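PDB 3HOL: TbpB from Actinobacillus pleuropneumoniae, which probably binds host transferrin as the lipoprotein component of the bacterial transferrin receptor, a step in iron acquisition. Local coordinates for residues K183-L188 with T197-I202; A211-K216 with S228-S233. All coordinates share one frame; numbering follows the deposited sequence.

Contact 1: residues K183-L188 with T197-I202; sequences KMTGKL and TVNADI
Met184 and Ala200 form a hydrogen-bonded pair between antiparallel strands 183-188 and 197-202, whose axes run at 159° to one another; Met184 N gives to Ala200 O at 2.9 Å and Ala200 N returns to Met184 O at 3.0 Å. Gly186 and Val198 make the next such pair, with Val198 N standing above the carbonyl plane of Gly186 O and the reverse bond, Gly186 N to Val198 O, weak. In Val198 a chi1 of -59° turns CG1 anti to the carbonyl carbon and leaves CG2 between backbone N and carbonyl carbon, over the glycine, 3.5 Å from Gly186 N. On the same face, chi1 of 174° carries the end of Met184 away from the partner strand, and SD keeps a loose 4.4 Å contact with Ala200 CB. The other face is polar. There Lys183 and Asp201 lie alongside each other, pointing the same way, and Lys183 NZ meets the syn lone pair of Asp201 OD1 in a salt bridge, modelled so short (2.5 Å) that its exact length is doubtful. Thr185 brings its methyl CG2 to 3.9 Å from Asn199 OD1, while a water donates to both Met184 O and that amide oxygen, linking backbone to side chain. Met184, Val198 and Ala200 thus turn apolar groups into the barrel, whereas Lys183, Thr185 and Asn199 are exposed. The two strands are the arms of hairpin 183-190/193-203 in the barrel sheet, flanked by strands 171-178 and 206-213; inside, Met184 touches Phe238 and Met246, Val198 packs on Leu234, and Leu188 meets Phe250.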
loop_
_atom_site.group_PDB
_atom_site.type_symbol
_atom_site.label_atom_id
_atom_site.label_comp_id
_atom_site.label_asym_id
_atom_site.label_seq_id
_atom_site.Cartn_x
_atom_site.Cartn_y
_atom_site.Cartn_z
ATOM N N LYS A 183 15.417 8.833 -3.010
ATOM C CA LYS A 183 15.184 10.102 -3.709
ATOM C C LYS A 183 14.706 9.883 -5.111
ATOM O O LYS A 183 15.143 8.946 -5.777
ATOM C CB LYS A 183 16.505 10.903 -3.786
ATOM C CG LYS A 183 16.993 11.383 -2.440
ATOM C CD LYS A 183 16.059 12.389 -1.825
ATOM C CE LYS A 183 16.629 12.939 -0.470
ATOM N NZ LYS A 183 15.754 14.063 0.028
ATOM N N MET A 184 13.835 10.762 -5.577
ATOM C CA MET A 184 13.336 10.727 -6.966
ATOM C C MET A 184 13.442 12.120 -7.544
ATOM O O MET A 184 13.135 13.100 -6.872
ATOM C CB MET A 184 11.837 10.299 -6.995
ATOM C CG MET A 184 11.146 10.354 -8.389
ATOM S SD MET A 184 9.306 10.204 -8.227
ATOM C CE MET A 184 9.156 8.448 -7.865
ATOM N N THR A 185 13.900 12.200 -8.781
ATOM C CA THR A 185 13.899 13.440 -9.564
ATOM C C THR A 185 13.179 13.086 -10.886
ATOM O O THR A 185 12.928 11.917 -11.171
ATOM C CB THR A 185 15.345 13.967 -9.854
ATOM O OG1 THR A 185 16.070 12.963 -10.587
ATOM C CG2 THR A 185 16.134 14.313 -8.522
ATOM N N GLY A 186 12.785 14.087 -11.661
ATOM C CA GLY A 186 12.183 13.805 -12.948
ATOM C C GLY A 186 11.678 15.065 -13.637
ATOM O O GLY A 186 11.767 16.160 -13.086
ATOM N N LYS A 187 11.126 14.869 -14.834
ATOM C CA LYS A 187 10.589 15.926 -15.661
ATOM C C LYS A 187 9.289 15.479 -16.335
ATOM O O LYS A 187 9.179 14.348 -16.852
ATOM C CB LYS A 187 11.557 16.335 -16.763
ATOM C CG LYS A 187 12.925 16.888 -16.281
ATOM C CD LYS A 187 13.759 17.386 -17.488
ATOM C CE LYS A 187 15.005 18.152 -17.022
ATOM N NZ LYS A 187 15.775 17.372 -16.024
ATOM N N LEU A 188 8.337 16.400 -16.357
ATOM C CA LEU A 188 7.145 16.272 -17.210
ATOM C C LEU A 188 7.375 17.234 -18.365
ATOM O O LEU A 188 7.607 18.431 -18.149
ATOM C CB LEU A 188 5.895 16.655 -16.401
ATOM C CG LEU A 188 5.774 15.888 -15.085
ATOM C CD1 LEU A 188 4.423 16.240 -14.433
ATOM C CD2 LEU A 188 5.874 14.341 -15.289
ATOM N N THR A 197 9.608 20.182 -13.260
ATOM C CA THR A 197 10.529 19.213 -12.712
ATOM C C THR A 197 9.900 18.725 -11.436
ATOM O O THR A 197 9.062 19.408 -10.847
ATOM C CB THR A 197 11.929 19.818 -12.431
ATOM O OG1 THR A 197 11.781 20.969 -11.585
ATOM C CG2 THR A 197 12.616 20.230 -13.765
ATOM N N VAL A 198 10.280 17.524 -11.017
ATOM C CA VAL A 198 9.714 16.941 -9.816
ATOM C C VAL A 198 10.827 16.416 -8.848
ATOM O O VAL A 198 11.939 16.081 -9.271
ATOM C CB VAL A 198 8.727 15.777 -10.135
ATOM C CG1 VAL A 198 7.538 16.225 -11.032
ATOM C CG2 VAL A 198 9.419 14.663 -10.772
ATOM N N ASN A 199 10.501 16.398 -7.567
ATOM C CA ASN A 199 11.410 15.941 -6.515
ATOM C C ASN A 199 10.546 15.277 -5.487
ATOM O O ASN A 199 9.494 15.825 -5.132
ATOM C CB ASN A 199 12.115 17.122 -5.870
ATOM C CG ASN A 199 13.149 17.714 -6.768
ATOM O OD1 ASN A 199 14.320 17.309 -6.734
ATOM N ND2 ASN A 199 12.733 18.638 -7.637
ATOM N N ALA A 200 10.937 14.074 -5.053
ATOM C CA ALA A 200 10.194 13.422 -4.013
ATOM C C ALA A 200 11.071 12.504 -3.177
ATOM O O ALA A 200 12.158 12.068 -3.620
ATOM C CB ALA A 200 8.968 12.623 -4.595
ATOM N N ASP A 201 10.583 12.198 -1.989
ATOM C CA ASP A 201 11.191 11.199 -1.120
ATOM C C ASP A 201 10.293 9.975 -0.958
ATOM O O ASP A 201 9.067 10.090 -0.828
ATOM C CB ASP A 201 11.408 11.809 0.266
ATOM C CG ASP A 201 12.396 12.964 0.231
ATOM O OD1 ASP A 201 13.607 12.721 0.294
ATOM O OD2 ASP A 201 11.947 14.102 0.098
ATOM N N ILE A 202 10.921 8.809 -0.851
ATOM C CA ILE A 202 10.210 7.553 -0.760
ATOM C C ILE A 202 10.010 7.170 0.721
ATOM O O ILE A 202 10.968 7.182 1.496
ATOM C CB ILE A 202 11.028 6.426 -1.436
ATOM C CG1 ILE A 202 11.295 6.750 -2.909
ATOM C CG2 ILE A 202 10.267 5.077 -1.305
ATOM C CD1 ILE A 202 12.196 5.686 -3.614
HETATM O O HOH W 1 14.728 14.532 -5.185
#

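Contact 2: residues A211-K216 with S228-S233; sequences ATASDK and SADSQS
Ala211 and Ser231 form a hydrogen-bonded antiparallel pair: Ala211 N gives to Ser231 O at 2.8 Å, and Ser231 N returns an almost straight bond to Ala211 O, 175° at the hydrogen. Past Ala213 the first chain leaves its strand for a loop that stays close to 228-233, and Lys216 folds back along it. Its CB starts away from 228-233, and bends at chi2 (-72°), chi3 and chi4 turn the chain back; CD then passes 3.5 Å from Ser228 O, and CE carries the amine to the Asp230 carboxylate. NZ ends among three oxygens: it donates to Ala213 O at 2.9 Å, on a lone pair, forms a salt bridge with Asp230 OD1, and meets a water that in turn donates to Asp230 OD2. Asp230 OD1 also accepts from Ala213 N, but both its bonds are less sure because its modelled place is. At the loop end, Ser228 CA makes a CA-H...O contact with Asp215 O. Ser231 OG accepts from Ser233 N at 2.9 Å, an ST turn, and bonds to Val251 O as well. The contact lies at the ends of barrel strands 206-213 and 231-239, with strand 193-203 flanking the first and strand 245-251 the second, whose Phe250 packs on Ala211 and Ser231.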
loop_
_atom_site.group_PDB
_atom_site.type_symbol
_atom_site.label_atom_id
_atom_site.label_comp_id
_atom_site.label_asym_id
_atom_site.label_seq_id
_atom_site.Cartn_x
_atom_site.Cartn_y
_atom_site.Cartn_z
ATOM N N ALA A 211 6.185 19.504 -7.335
ATOM C CA ALA A 211 6.434 19.741 -8.769
ATOM C C ALA A 211 6.770 21.219 -8.897
ATOM O O ALA A 211 6.069 22.070 -8.318
ATOM C CB ALA A 211 5.184 19.398 -9.628
ATOM N N THR A 212 7.847 21.523 -9.608
ATOM C CA THR A 212 8.273 22.913 -9.830
ATOM C C THR A 212 7.955 23.332 -11.242
ATOM O O THR A 212 8.439 22.689 -12.184
ATOM C CB THR A 212 9.804 23.051 -9.603
ATOM O OG1 THR A 212 10.084 22.655 -8.261
ATOM C CG2 THR A 212 10.289 24.513 -9.845
ATOM N N ALA A 213 7.108 24.356 -11.396
ATOM C CA ALA A 213 6.774 24.849 -12.737
ATOM C C ALA A 213 8.013 25.384 -13.427
ATOM O O ALA A 213 8.735 26.222 -12.842
ATOM C CB ALA A 213 5.715 25.915 -12.679
ATOM N N SER A 214 8.271 24.947 -14.663
ATOM C CA SER A 214 9.510 25.358 -15.356
ATOM C C SER A 214 9.389 26.780 -15.929
ATOM O O SER A 214 10.387 27.455 -16.078
ATOM C CB SER A 214 9.911 24.374 -16.467
ATOM O OG SER A 214 10.006 23.038 -15.966
ATOM N N ASP A 215 8.170 27.225 -16.224
ATOM C CA ASP A 215 7.909 28.588 -16.702
ATOM C C ASP A 215 6.932 29.218 -15.724
ATOM O O ASP A 215 5.770 28.840 -15.697
ATOM C CB ASP A 215 7.341 28.563 -18.134
ATOM C CG ASP A 215 7.106 29.982 -18.716
ATOM O OD1 ASP A 215 7.152 30.986 -17.956
ATOM O OD2 ASP A 215 6.851 30.069 -19.935
ATOM N N LYS A 216 7.425 30.143 -14.890
ATOM C CA LYS A 216 6.648 30.774 -13.811
ATOM C C LYS A 216 5.740 31.916 -14.297
ATOM O O LYS A 216 4.904 32.424 -13.537
ATOM C CB LYS A 216 7.582 31.329 -12.711
ATOM C CG LYS A 216 8.133 30.282 -11.729
ATOM C CD LYS A 216 7.003 29.784 -10.760
ATOM C CE LYS A 216 7.103 28.288 -10.500
ATOM N NZ LYS A 216 8.523 27.738 -10.338
ATOM N N SER A 228 1.857 27.374 -14.601
ATOM C CA SER A 228 2.746 28.392 -14.010
ATOM C C SER A 228 2.912 28.171 -12.515
ATOM O O SER A 228 3.831 28.727 -11.908
ATOM C CB SER A 228 2.236 29.823 -14.286
ATOM O OG SER A 228 0.993 30.080 -13.607
ATOM N N ALA A 229 2.014 27.392 -11.928
ATOM C CA ALA A 229 1.948 27.236 -10.464
ATOM C C ALA A 229 2.737 26.028 -10.003
ATOM O O ALA A 229 2.686 24.972 -10.645
ATOM C CB ALA A 229 0.518 27.085 -10.034
ATOM N N ASP A 230 3.470 26.170 -8.905
ATOM C CA ASP A 230 4.121 25.014 -8.291
ATOM C C ASP A 230 3.098 24.171 -7.526
ATOM O O ASP A 230 1.958 24.616 -7.263
ATOM C CB ASP A 230 5.190 25.471 -7.276
ATOM C CG ASP A 230 6.371 26.209 -7.921
ATOM O OD1 ASP A 230 6.745 25.948 -9.061
ATOM O OD2 ASP A 230 6.943 27.086 -7.265
ATOM N N SER A 231 3.511 22.959 -7.156
ATOM C CA SER A 231 2.734 22.076 -6.266
ATOM C C SER A 231 3.608 21.516 -5.150
ATOM O O SER A 231 4.697 20.990 -5.418
ATOM C CB SER A 231 2.215 20.848 -7.028
ATOM O OG SER A 231 1.466 20.016 -6.148
ATOM N N GLN A 232 3.091 21.568 -3.924
ATOM C CA GLN A 232 3.714 20.872 -2.800
ATOM C C GLN A 232 2.932 19.614 -2.513
ATOM O O GLN A 232 3.070 19.036 -1.427
ATOM C CB GLN A 232 3.686 21.764 -1.527
ATOM C CG GLN A 232 4.438 23.081 -1.604
ATOM C CD GLN A 232 5.821 23.023 -2.283
ATOM O OE1 GLN A 232 6.073 23.765 -3.253
ATOM N NE2 GLN A 232 6.726 22.159 -1.772
ATOM N N SER A 233 2.095 19.163 -3.448
ATOM C CA SER A 233 1.236 18.005 -3.154
ATOM C C SER A 233 1.432 16.877 -4.168
ATOM O O SER A 233 0.468 16.253 -4.646
ATOM C CB SER A 233 -0.242 18.422 -3.081
ATOM O OG SER A 233 -0.672 18.968 -4.341
HETATM O O HOH W 2 7.103 23.332 -5.564
HETATM O O HOH W 3 9.520 27.646 -7.531
#

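In the fold
From the N terminus the chain first reaches contact 1, which closes a hairpin: the eight residues between its segments are mostly strand, with a two-residue turn. Strand 193-203 then turns directly into strand 206-213, and contact 2 closes a loop of eleven residues with no regular structure. The two closures follow in series, neither nested nor crossed, with centres about 13 Å apart. They meet where Thr197 O lies 2.7 Å from Thr212 N, a probable hydrogen bond, and where Val198 CG1 packs on Ala211 CB. Together contact 1 and contact 2 tie strands 183-190, 193-203, 206-213 and 231-239 into one run of the antiparallel barrel sheet.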